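Long-range contacts in CdiI immunity protein (Cupriavidus taiwanensis, PDB 5T87), which is the immunity protein of a contact-dependent growth inhibition system, binds the CdiA toxin and probably protects the producing cell by neutralising that toxin: residues Ala31-Ala36 with Val70-Arg75; Met84-Leu89 with Asp104-Leu109; Ser61-Ala66 with Gly93-Val98. All blocks are in the same frame, centred on the assembly; numbering follows the deposited sequence.

Interaction 1 of 3, residues Ala31-Ala36 with Val70-Arg75; sequences ACLSIA and VGHLAR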
loop_
_atom_site.group_PDB
_atom_site.type_symbol
_atom_site.label_atom_id
_atom_site.label_comp_id
_atom_site.label_asym_id
_atom_site.label_seq_id
_atom_site.Cartn_x
_atom_site.Cartn_y
_atom_site.Cartn_z
ATOM N N ALA A 31 -3.642 12.442 -1.267
ATOM C CA ALA A 31 -3.542 12.751 0.170
ATOM C C ALA A 31 -3.254 11.502 0.999
ATOM O O ALA A 31 -2.293 11.476 1.772
ATOM C CB ALA A 31 -4.812 13.422 0.654
ATOM N N CYS A 32 -4.058 10.459 0.806
ATOM C CA CYS A 32 -3.811 9.180 1.457
ATOM C C CYS A 32 -2.405 8.692 1.230
ATOM O O CYS A 32 -1.741 8.261 2.152
ATOM C CB CYS A 32 -4.802 8.125 0.988
ATOM S SG CYS A 32 -6.487 8.473 1.564
ATOM N N LEU A 33 -1.924 8.775 0.001
ATOM C CA LEU A 33 -0.572 8.304 -0.278
ATOM C C LEU A 33 0.517 9.226 0.256
ATOM O O LEU A 33 1.565 8.740 0.685
ATOM C CB LEU A 33 -0.378 8.056 -1.758
ATOM C CG LEU A 33 -1.016 6.763 -2.248
ATOM C CD1 LEU A 33 -1.054 6.793 -3.775
ATOM C CD2 LEU A 33 -0.279 5.526 -1.726
ATOM N N SER A 34 0.280 10.535 0.253
ATOM C CA SER A 34 1.238 11.462 0.842
ATOM C C SER A 34 1.427 11.151 2.347
ATOM O O SER A 34 2.555 11.144 2.873
ATOM C CB SER A 34 0.789 12.902 0.632
ATOM O OG SER A 34 1.856 13.792 0.933
ATOM N N ILE A 35 0.309 10.874 3.007
ATOM C CA ILE A 35 0.312 10.391 4.377
ATOM C C ILE A 35 1.082 9.080 4.470
ATOM O O ILE A 35 1.965 8.940 5.317
ATOM C CB ILE A 35 -1.130 10.201 4.905
ATOM C CG1 ILE A 35 -1.782 11.562 5.156
ATOM C CG2 ILE A 35 -1.147 9.375 6.178
ATOM C CD1 ILE A 35 -3.291 11.508 5.215
ATOM N N ALA A 36 0.741 8.124 3.618
ATOM C CA ALA A 36 1.343 6.800 3.718
ATOM C C ALA A 36 2.858 6.849 3.584
ATOM O O ALA A 36 3.542 6.201 4.365
ATOM C CB ALA A 36 0.760 5.859 2.689
ATOM N N VAL A 70 -2.688 2.374 5.360
ATOM C CA VAL A 70 -2.430 2.016 6.771
ATOM C C VAL A 70 -1.334 0.945 6.824
ATOM O O VAL A 70 -0.464 0.976 7.712
ATOM C CB VAL A 70 -3.727 1.594 7.520
ATOM C CG1 VAL A 70 -3.434 0.965 8.882
ATOM C CG2 VAL A 70 -4.646 2.800 7.699
ATOM N N GLY A 71 -1.367 0.035 5.847
ATOM C CA GLY A 71 -0.307 -0.950 5.644
ATOM C C GLY A 71 1.051 -0.325 5.434
ATOM O O GLY A 71 2.049 -0.822 5.949
ATOM N N HIS A 72 1.081 0.770 4.683
ATOM C CA HIS A 72 2.324 1.478 4.414
ATOM C C HIS A 72 2.857 2.153 5.649
ATOM O O HIS A 72 4.060 2.071 5.917
ATOM C CB HIS A 72 2.157 2.514 3.302
ATOM C CG HIS A 72 1.834 1.915 1.981
ATOM N ND1 HIS A 72 2.429 0.758 1.527
ATOM C CD2 HIS A 72 0.975 2.302 1.012
ATOM C CE1 HIS A 72 1.955 0.459 0.332
ATOM N NE2 HIS A 72 1.066 1.376 -0.000
ATOM N N LEU A 73 1.984 2.823 6.399
ATOM C CA LEU A 73 2.402 3.420 7.670
ATOM C C LEU A 73 3.041 2.396 8.580
ATOM O O LEU A 73 4.114 2.633 9.116
ATOM C CB LEU A 73 1.235 4.024 8.410
ATOM C CG LEU A 73 0.722 5.370 7.949
ATOM C CD1 LEU A 73 -0.309 5.859 8.961
ATOM C CD2 LEU A 73 1.863 6.365 7.832
ATOM N N ALA A 74 2.376 1.256 8.730
ATOM C CA ALA A 74 2.852 0.167 9.582
ATOM C C ALA A 74 4.250 -0.310 9.188
ATOM O O ALA A 74 5.100 -0.546 10.049
ATOM C CB ALA A 74 1.882 -1.001 9.526
ATOM N N ARG A 75 4.457 -0.463 7.887
ATOM C CA ARG A 75 5.761 -0.782 7.333
ATOM C C ARG A 75 6.847 0.229 7.743
ATOM O O ARG A 75 7.974 -0.163 8.049
ATOM C CB ARG A 75 5.662 -0.889 5.795
ATOM C CG ARG A 75 6.994 -0.905 5.065
ATOM C CD ARG A 75 6.849 -1.353 3.619
ATOM N NE ARG A 75 6.047 -0.461 2.766
ATOM C CZ ARG A 75 6.421 0.742 2.319
ATOM N NH1 ARG A 75 7.595 1.272 2.664
ATOM N NH2 ARG A 75 5.604 1.434 1.532
#

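Interaction 2 of 3, residues Met84-Leu89 with Asp104-Leu109; sequences MAEEFL and DALDDL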
loop_
_atom_site.group_PDB
_atom_site.type_symbol
_atom_site.label_atom_id
_atom_site.label_comp_id
_atom_site.label_asym_id
_atom_site.label_seq_id
_atom_site.Cartn_x
_atom_site.Cartn_y
_atom_site.Cartn_z
HETATM N N MSE A 84 -3.643 -1.239 18.168
HETATM C CA MSE A 84 -4.691 -0.427 17.547
HETATM C C MSE A 84 -4.738 -0.680 16.057
HETATM O O MSE A 84 -5.832 -0.818 15.485
HETATM C CB MSE A 84 -4.526 1.064 17.810
HETATM C CG MSE A 84 -4.774 1.419 19.275
HETATM SE SE MSE A 84 -6.631 1.040 19.884
HETATM C CE MSE A 84 -6.238 -0.597 20.928
ATOM N N ALA A 85 -3.561 -0.757 15.432
ATOM C CA ALA A 85 -3.451 -1.069 14.014
ATOM C C ALA A 85 -4.056 -2.441 13.710
ATOM O O ALA A 85 -4.776 -2.603 12.705
ATOM C CB ALA A 85 -2.000 -1.008 13.562
ATOM N N GLU A 86 -3.790 -3.410 14.587
ATOM C CA GLU A 86 -4.259 -4.770 14.367
ATOM C C GLU A 86 -5.775 -4.919 14.551
ATOM O O GLU A 86 -6.434 -5.571 13.732
ATOM C CB GLU A 86 -3.511 -5.753 15.255
ATOM C CG GLU A 86 -3.739 -7.197 14.840
ATOM C CD GLU A 86 -2.944 -8.170 15.670
ATOM O OE1 GLU A 86 -3.119 -8.185 16.911
ATOM O OE2 GLU A 86 -2.144 -8.923 15.076
ATOM N N GLU A 87 -6.317 -4.329 15.616
ATOM C CA GLU A 87 -7.769 -4.368 15.873
ATOM C C GLU A 87 -8.525 -3.723 14.717
ATOM O O GLU A 87 -9.585 -4.228 14.295
ATOM C CB GLU A 87 -8.146 -3.699 17.216
ATOM C CG GLU A 87 -8.048 -4.664 18.400
ATOM C CD GLU A 87 -7.870 -4.002 19.772
ATOM O OE1 GLU A 87 -8.537 -2.983 20.068
ATOM O OE2 GLU A 87 -7.066 -4.530 20.572
ATOM N N PHE A 88 -7.967 -2.619 14.214
ATOM C CA PHE A 88 -8.491 -1.937 13.027
ATOM C C PHE A 88 -8.549 -2.843 11.788
ATOM O O PHE A 88 -9.605 -3.018 11.181
ATOM C CB PHE A 88 -7.656 -0.703 12.721
ATOM C CG PHE A 88 -7.972 -0.090 11.407
ATOM C CD1 PHE A 88 -9.178 0.576 11.213
ATOM C CD2 PHE A 88 -7.084 -0.201 10.338
ATOM C CE1 PHE A 88 -9.487 1.142 9.991
ATOM C CE2 PHE A 88 -7.384 0.371 9.117
ATOM C CZ PHE A 88 -8.585 1.045 8.945
ATOM N N LEU A 89 -7.421 -3.444 11.442
ATOM C CA LEU A 89 -7.367 -4.269 10.243
ATOM C C LEU A 89 -8.218 -5.532 10.371
ATOM O O LEU A 89 -8.856 -5.953 9.392
ATOM C CB LEU A 89 -5.923 -4.627 9.906
ATOM C CG LEU A 89 -5.018 -3.440 9.556
ATOM C CD1 LEU A 89 -3.566 -3.887 9.459
ATOM C CD2 LEU A 89 -5.461 -2.767 8.270
ATOM N N ASP A 104 -3.700 -7.635 3.013
ATOM C CA ASP A 104 -2.348 -7.229 2.601
ATOM C C ASP A 104 -1.733 -6.189 3.544
ATOM O O ASP A 104 -0.509 -6.102 3.666
ATOM C CB ASP A 104 -2.350 -6.651 1.184
ATOM C CG ASP A 104 -2.784 -7.658 0.121
ATOM O OD1 ASP A 104 -2.816 -8.885 0.384
ATOM O OD2 ASP A 104 -3.086 -7.202 -1.002
ATOM N N ALA A 105 -2.571 -5.372 4.178
ATOM C CA ALA A 105 -2.091 -4.421 5.175
ATOM C C ALA A 105 -1.610 -5.184 6.423
ATOM O O ALA A 105 -0.598 -4.837 7.040
ATOM C CB ALA A 105 -3.185 -3.432 5.525
ATOM N N LEU A 106 -2.346 -6.239 6.755
ATOM C CA LEU A 106 -2.010 -7.147 7.842
ATOM C C LEU A 106 -0.687 -7.896 7.585
ATOM O O LEU A 106 0.139 -8.039 8.494
ATOM C CB LEU A 106 -3.157 -8.140 8.023
ATOM C CG LEU A 106 -3.444 -8.694 9.404
ATOM C CD1 LEU A 106 -3.695 -7.564 10.403
ATOM C CD2 LEU A 106 -4.656 -9.623 9.297
ATOM N N ASP A 107 -0.497 -8.364 6.345
ATOM C CA ASP A 107 0.805 -8.870 5.887
ATOM C C ASP A 107 1.902 -7.852 6.202
ATOM O O ASP A 107 2.944 -8.222 6.721
ATOM C CB ASP A 107 0.804 -9.168 4.370
ATOM C CG ASP A 107 0.111 -10.491 4.010
ATOM O OD1 ASP A 107 -0.432 -11.158 4.918
ATOM O OD2 ASP A 107 0.118 -10.867 2.805
ATOM N N ASP A 108 1.645 -6.578 5.899
ATOM C CA ASP A 108 2.611 -5.504 6.146
ATOM C C ASP A 108 2.891 -5.336 7.639
ATOM O O ASP A 108 4.048 -5.197 8.044
ATOM C CB ASP A 108 2.152 -4.171 5.504
ATOM C CG ASP A 108 2.106 -4.231 3.963
ATOM O OD1 ASP A 108 2.430 -5.299 3.385
ATOM O OD2 ASP A 108 1.757 -3.205 3.329
ATOM N N LEU A 109 1.836 -5.388 8.449
ATOM C CA LEU A 109 1.966 -5.273 9.903
ATOM C C LEU A 109 2.796 -6.411 10.492
ATOM O O LEU A 109 3.776 -6.169 11.201
ATOM C CB LEU A 109 0.591 -5.251 10.573
ATOM C CG LEU A 109 0.552 -4.851 12.052
ATOM C CD1 LEU A 109 1.099 -3.445 12.252
ATOM C CD2 LEU A 109 -0.861 -4.960 12.617
#

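Interaction 3 of 3, residues Ser61-Ala66 with Gly93-Val98; sequences SLRSLA and GGDQAV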
loop_
_atom_site.group_PDB
_atom_site.type_symbol
_atom_site.label_atom_id
_atom_site.label_comp_id
_atom_site.label_asym_id
_atom_site.label_seq_id
_atom_site.Cartn_x
_atom_site.Cartn_y
_atom_site.Cartn_z
ATOM N N SER A 61 -13.031 2.009 -3.962
ATOM C CA SER A 61 -11.669 2.269 -4.401
ATOM C C SER A 61 -10.892 3.078 -3.376
ATOM O O SER A 61 -9.779 2.732 -3.053
ATOM C CB SER A 61 -11.667 2.995 -5.760
ATOM O OG SER A 61 -12.334 4.252 -5.677
ATOM N N LEU A 62 -11.491 4.139 -2.859
ATOM C CA LEU A 62 -10.804 5.035 -1.923
ATOM C C LEU A 62 -10.648 4.445 -0.534
ATOM O O LEU A 62 -9.592 4.597 0.095
ATOM C CB LEU A 62 -11.509 6.390 -1.830
ATOM C CG LEU A 62 -11.312 7.311 -3.039
ATOM C CD1 LEU A 62 -12.020 8.640 -2.789
ATOM C CD2 LEU A 62 -9.821 7.523 -3.350
ATOM N N ARG A 63 -11.689 3.758 -0.083
ATOM C CA ARG A 63 -11.700 3.108 1.224
ATOM C C ARG A 63 -10.643 2.024 1.272
ATOM O O ARG A 63 -9.886 1.918 2.232
ATOM C CB ARG A 63 -13.085 2.538 1.510
ATOM C CG ARG A 63 -14.131 3.633 1.615
ATOM C CD ARG A 63 -15.544 3.115 1.717
ATOM N NE ARG A 63 -15.763 2.428 2.981
ATOM C CZ ARG A 63 -16.201 1.176 3.129
ATOM N NH1 ARG A 63 -16.513 0.408 2.082
ATOM N NH2 ARG A 63 -16.345 0.691 4.350
ATOM N N SER A 64 -10.578 1.249 0.205
ATOM C CA SER A 64 -9.599 0.186 0.068
ATOM C C SER A 64 -8.166 0.730 0.030
ATOM O O SER A 64 -7.263 0.175 0.677
ATOM C CB SER A 64 -9.910 -0.634 -1.190
ATOM O OG SER A 64 -9.242 -1.882 -1.158
ATOM N N LEU A 65 -7.968 1.821 -0.706
ATOM C CA LEU A 65 -6.654 2.453 -0.786
ATOM C C LEU A 65 -6.167 2.936 0.600
ATOM O O LEU A 65 -4.991 2.756 0.979
ATOM C CB LEU A 65 -6.677 3.618 -1.783
ATOM C CG LEU A 65 -5.380 4.436 -1.855
ATOM C CD1 LEU A 65 -4.219 3.550 -2.244
ATOM C CD2 LEU A 65 -5.498 5.617 -2.796
ATOM N N ALA A 66 -7.082 3.549 1.345
ATOM C CA ALA A 66 -6.782 4.036 2.700
ATOM C C ALA A 66 -6.290 2.915 3.616
ATOM O O ALA A 66 -5.342 3.109 4.389
ATOM C CB ALA A 66 -8.003 4.720 3.296
ATOM N N GLY A 93 -12.079 -7.499 8.180
ATOM C CA GLY A 93 -12.017 -8.786 7.466
ATOM C C GLY A 93 -13.334 -9.335 6.935
ATOM O O GLY A 93 -13.339 -10.121 5.979
ATOM N N GLY A 94 -14.441 -8.925 7.560
ATOM C CA GLY A 94 -15.775 -9.381 7.210
ATOM C C GLY A 94 -16.540 -8.556 6.194
ATOM O O GLY A 94 -17.634 -8.962 5.799
ATOM N N ASP A 95 -16.005 -7.416 5.752
ATOM C CA ASP A 95 -16.696 -6.644 4.711
ATOM C C ASP A 95 -15.851 -6.413 3.433
ATOM O O ASP A 95 -14.714 -5.946 3.485
ATOM C CB ASP A 95 -17.296 -5.367 5.299
ATOM C CG ASP A 95 -16.264 -4.394 5.746
ATOM O OD1 ASP A 95 -15.725 -3.739 4.834
ATOM O OD2 ASP A 95 -16.021 -4.263 6.979
ATOM N N GLN A 96 -16.449 -6.748 2.289
ATOM C CA GLN A 96 -15.701 -7.067 1.065
ATOM C C GLN A 96 -15.035 -5.905 0.351
ATOM O O GLN A 96 -13.977 -6.075 -0.251
ATOM C CB GLN A 96 -16.602 -7.789 0.079
ATOM C CG GLN A 96 -17.085 -9.130 0.582
ATOM C CD GLN A 96 -17.867 -9.886 -0.477
ATOM O OE1 GLN A 96 -18.189 -9.349 -1.548
ATOM N NE2 GLN A 96 -18.178 -11.145 -0.184
ATOM N N ALA A 97 -15.661 -4.737 0.413
ATOM C CA ALA A 97 -15.106 -3.509 -0.157
ATOM C C ALA A 97 -13.628 -3.303 0.206
ATOM O O ALA A 97 -12.830 -2.841 -0.623
ATOM C CB ALA A 97 -15.922 -2.318 0.320
ATOM N N VAL A 98 -13.270 -3.645 1.448
ATOM C CA VAL A 98 -11.897 -3.448 1.934
ATOM C C VAL A 98 -11.136 -4.704 2.351
ATOM O O VAL A 98 -9.922 -4.630 2.548
ATOM C CB VAL A 98 -11.867 -2.399 3.054
ATOM C CG1 VAL A 98 -12.291 -1.047 2.494
ATOM C CG2 VAL A 98 -12.763 -2.794 4.229
HETATM O O HOH W 1 -9.902 -4.541 -0.748
#

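Interaction 1 of 3, residues Ala31-Ala36 with Val70-Arg75
Ala36 and Leu73 mark the nearest backbone approach between two almost parallel helices: their CA atoms are 5.3 Å apart, while the segment axes come within 9.0 Å at an angle of 12° between their N-to-C directions. The small side chain of Ala36 is consistent with so close an approach, and no hydrogen bond joins the segments. On one side of the approach, His72 sends its CB toward helix 25-38, and the CB of Ala36 rests 3.7 Å from the CB of His72. A chi1 of -65° sets the imidazole beside the backbone N, and chi2 of -40° turns it so that the CB of Ala36 meets its edge, near the ring plane, 3.9 Å from His72 CD2. Leu33 approaches the same ring obliquely and more loosely, its CD2 4.4 Å from His72 CD2. On the other side, Leu73 lays one methyl against the backbone of the partner helix: its CD2 is 3.6 Å from Ile35 O and 3.9 Å from Ala36 O. The Ala36 carbonyl also accepts a hydrogen bond from the side chain of Arg76, so its polarity is answered although it is buried beside a methyl. Ile35 and Leu73 both continue onto Ala45 of helix 42-53. The other end of His72 belongs to the interface: its NE2 is hydrogen-bonded to His46 NE2 of the CdiA toxin chain, and Leu33 packs on that same toxin histidine. Helices 25-38 and 60-76 thus run parallel with helix 42-53 between them in sequence and touching both, an all-alpha arrangement whose border here forms part of the toxin-binding surface.

Interaction 2 of 3, residues Met84-Leu89 with Asp104-Leu109
Leu89 and Leu106 meet inside an antiparallel helical hairpin, in which helix 82-91 and helix 96-114 follow each other directly in the chain. The segment axes approach to 10.2 Å and cross at -159°, and the contact is van der Waals packing, mostly side chain on side chain, without a hydrogen bond across it. Leu89 points toward the partner helix and divides its branches there. Leu89 CD2 reaches the CB of Ala105 at 3.6 Å, whereas Leu89 CD1 leans over the backbone, 3.8 Å from Leu106 N. The side chains of Leu89 and Leu106 lie alongside each other, pointing opposite ways, with the CD1 of Leu106 3.7 Å from the CB of Leu89. One turn further on, Leu109 answers from the second helix. Its CG stands anti to the backbone N (chi1 -168°), which aims the branch at helix 82-91, where Leu109 CD2 lies 3.8 Å from the CB of Glu86 and Leu109 CD1 is 4.2 Å from the CB of Ala85. Leu109 CD2 also closes the leucine cluster at 4.3 Å from Leu89 CD1. Glu86 thus contributes its aliphatic base to the packing while its extended chain carries the carboxylate onward to a salt bridge between OE2 and Arg110 NH1. Val67 of helix 60-76 lies against both Leu89 and Ala105, joining the hairpin to the rest of the core. Helix 96-114 carries acidic groups to the interface as well: Asp108 OD1 forms salt bridges with Arg23 and Arg50 of the CdiA toxin chain. Two sequence-adjacent antiparallel helices, joined by a short loop and packed through Leu89, Leu106 and Leu109, make an alpha-alpha hairpin, here the C-terminal one of an all-helical immunity protein.

Interaction 3 of 3, residues Ser61-Ala66 with Gly93-Val98
Arg63 and Ser64 receive Val98 and Ala97 where the loop leading out of helix 82-91 turns into helix 96-114, so this contact joins the start of the last helix to the early turns of helix 60-76 in the all-alpha fold. The backbones are nearest at Ser64 and Val98, whose CA atoms are 4.7 Å apart. Val98 supplies the apolar part. Val98 CG1 packs on the helix backbone at 3.7 Å from Ser64 N and touches the CB of Arg63 at 3.8 Å. Arg63 points toward the loop and then folds around this methyl: a bend at chi3 (68°) swings the guanidinium across, so that one of its faces lies over Val98 CG1. From there Arg63 NH1 comes close to the CB of Ala97, which meets the flat group obliquely at 3.3 Å. The charged end has two weak partners: NE gives a weak hydrogen bond to the carbonyl of Ala53, and NH1 makes a long, weak ion pair with Asp60 OD1. Asp95 turns its carboxylate in the same direction, but its OD1 stays 4.5 Å from Arg63 NH2, beyond a salt bridge, where opposite charges may still attract over the distance. Behind the valine, Val67 continues the packing along helix 60-76. The polar link between the segments runs through solvent instead. With its OG anti to the backbone N (chi1 -163°), Ser64 reaches a water at 2.8 Å from that oxygen, and the same water donates a weak hydrogen bond, 3.4 Å long, to the carbonyl O of Ala97.

From the N terminus, interaction 1 opens on helix 25-38 and closes on helix 60-76, enclosing a loop that contains helix 42-53. Interaction 3 opens before that closure, at 61-66 on the same helix 60-76, and closes only at 93-98, so the two cross. Interaction 2 starts at 84-89, in series with interaction 1, and closes at 104-109 on helix 96-114, round the short connection out of helix 82-91; it crosses interaction 3 because 93-98 falls between its segments. Helix 60-76 is shared by 1 and 3, helix 96-114 by 2 and 3. Interactions 1 and 2 also touch directly, through Gly71 against Ala105 and Ala74 against Leu109.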